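Local coordinates for protein enoyl-CoA hydratase subunit II (Geobacillus kaustophilus, PDB 2EJ5) that probably acts as an enoyl-CoA hydratase of the crotonase family, adding water to the double bond of enoyl-CoA thioesters, perhaps in phenylacetic acid breakdown, at residues Lys178-Leu182 / Ser183-Glu187. Sequence-based numbering, arbitrary orientation.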
# COMPACT_ATOMS: atom_id res chain seq x y z
N LYS A 178 -13.26 -5.92 -12.26
CA LYS A 178 -13.24 -6.83 -13.40
C LYS A 178 -13.38 -6.08 -14.71
O LYS A 178 -13.76 -4.92 -14.72
CB LYS A 178 -14.31 -7.92 -13.27
CG LYS A 178 -15.71 -7.49 -12.96
CD LYS A 178 -16.56 -8.75 -12.70
CE LYS A 178 -17.95 -8.40 -12.20
NZ LYS A 178 -18.89 -9.56 -12.28
N VAL A 179 -13.04 -6.76 -15.80
CA VAL A 179 -13.20 -6.23 -17.13
C VAL A 179 -14.31 -7.05 -17.79
O VAL A 179 -14.26 -8.30 -17.80
CB VAL A 179 -11.90 -6.32 -17.92
CG1 VAL A 179 -12.06 -5.75 -19.32
CG2 VAL A 179 -10.80 -5.55 -17.15
N ILE A 180 -15.30 -6.34 -18.32
CA ILE A 180 -16.51 -6.97 -18.84
C ILE A 180 -16.59 -6.79 -20.36
O ILE A 180 -16.36 -5.69 -20.88
CB ILE A 180 -17.76 -6.41 -18.11
CG1 ILE A 180 -17.59 -6.62 -16.57
CG2 ILE A 180 -19.04 -7.11 -18.64
CD1 ILE A 180 -18.64 -5.99 -15.68
N PRO A 181 -16.83 -7.90 -21.10
CA PRO A 181 -17.04 -7.79 -22.54
C PRO A 181 -18.20 -6.90 -22.91
O PRO A 181 -19.19 -6.82 -22.18
CB PRO A 181 -17.28 -9.25 -22.99
CG PRO A 181 -16.46 -10.06 -21.94
CD PRO A 181 -16.86 -9.31 -20.66
N LEU A 182 -18.09 -6.21 -24.04
CA LEU A 182 -19.16 -5.30 -24.45
C LEU A 182 -20.58 -5.92 -24.56
O LEU A 182 -21.56 -5.32 -24.11
CB LEU A 182 -18.81 -4.57 -25.74
CG LEU A 182 -19.80 -3.47 -26.13
CD1 LEU A 182 -20.12 -2.54 -24.91
CD2 LEU A 182 -19.28 -2.64 -27.32
N SER A 183 -20.72 -7.08 -25.17
CA SER A 183 -22.06 -7.67 -25.29
C SER A 183 -22.70 -7.97 -23.92
O SER A 183 -23.93 -8.03 -23.81
CB SER A 183 -22.01 -8.94 -26.13
OG SER A 183 -21.18 -9.89 -25.52
N ASP A 184 -21.86 -8.18 -22.91
CA ASP A 184 -22.25 -8.63 -21.56
C ASP A 184 -22.46 -7.47 -20.58
O ASP A 184 -22.89 -7.66 -19.45
CB ASP A 184 -21.16 -9.52 -20.99
CG ASP A 184 -21.09 -10.87 -21.68
OD1 ASP A 184 -21.99 -11.16 -22.50
OD2 ASP A 184 -20.15 -11.63 -21.39
N TRP A 185 -22.15 -6.27 -21.05
CA TRP A 185 -22.00 -5.11 -20.21
C TRP A 185 -23.23 -4.82 -19.35
O TRP A 185 -23.14 -4.85 -18.12
CB TRP A 185 -21.65 -3.89 -21.06
CG TRP A 185 -21.52 -2.62 -20.26
CD1 TRP A 185 -22.33 -1.50 -20.31
CD2 TRP A 185 -20.53 -2.36 -19.26
NE1 TRP A 185 -21.88 -0.55 -19.40
CE2 TRP A 185 -20.78 -1.06 -18.74
CE3 TRP A 185 -19.43 -3.08 -18.76
CZ2 TRP A 185 -19.98 -0.48 -17.76
CZ3 TRP A 185 -18.65 -2.51 -17.76
CH2 TRP A 185 -18.93 -1.22 -17.29
N GLU A 186 -24.38 -4.56 -19.99
CA GLU A 186 -25.54 -4.11 -19.21
C GLU A 186 -25.96 -5.16 -18.16
O GLU A 186 -26.29 -4.83 -17.03
CB GLU A 186 -26.74 -3.71 -20.10
CG GLU A 186 -26.45 -2.75 -21.27
CD GLU A 186 -26.29 -1.28 -20.85
OE1 GLU A 186 -26.58 -0.93 -19.68
OE2 GLU A 186 -25.87 -0.46 -21.72
N GLU A 187 -25.93 -6.44 -18.54
CA GLU A 187 -26.40 -7.49 -17.64
C GLU A 187 -25.42 -7.74 -16.50
O GLU A 187 -25.84 -7.93 -15.36
CB GLU A 187 -26.69 -8.81 -18.37
CG GLU A 187 -27.15 -9.93 -17.44
CD GLU A 187 -28.56 -9.76 -16.90
OE1 GLU A 187 -29.31 -8.86 -17.35
OE2 GLU A 187 -28.94 -10.53 -16.01
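With CG anti to the backbone N (chi1 178°), Trp-185 turns the six-membered part of its indole back toward Ile-180. In Ile-180 it is CG2 that lies anti to the backbone N and beside the carbonyl carbon, which brings it close to the backbone of Asp-184 and Trp-185. CB of Ile-180 itself meets the ring at its edge, near the ring plane, 3.8 Å from CE3 of Trp-185. CD1 of Ile-180 reaches CZ3 of Trp-185 at 4.1 Å, and the two side chains cross at about a right angle. CG2 of Ile-180 also lies against the backbone, 3.9 Å from CA of Trp-185.

Strand 178-180 is an outermost strand of the crotonase-fold sheet in this chain, parallel to strand 118-122. Here the chain leaves it and turns into helix 185-197. Two backbone bonds make the turn. Asp-184 N donates a hydrogen bond to Pro-181 O at 3.1 Å, with a bent N-H...O angle of 138°. Trp-185 N bonds to Leu-182 O at 3.3 Å and is straighter, at 164°.

On the more exposed side, OD2 of Asp-184 lies against the Pro-181 ring, 4.0 Å from CG of Pro-181. Ser-183 OG makes a weak bond to Asp-184 OD1. The indole also touches Ser-122 and Asn-102, and Ile-180 packs on Leu-120. Were Trp-185 an alanine, Ile-180 would probably lose its indole neighbour and a gap would open beside the strand. Glu-123 accepts a hydrogen bond from Leu-182 N.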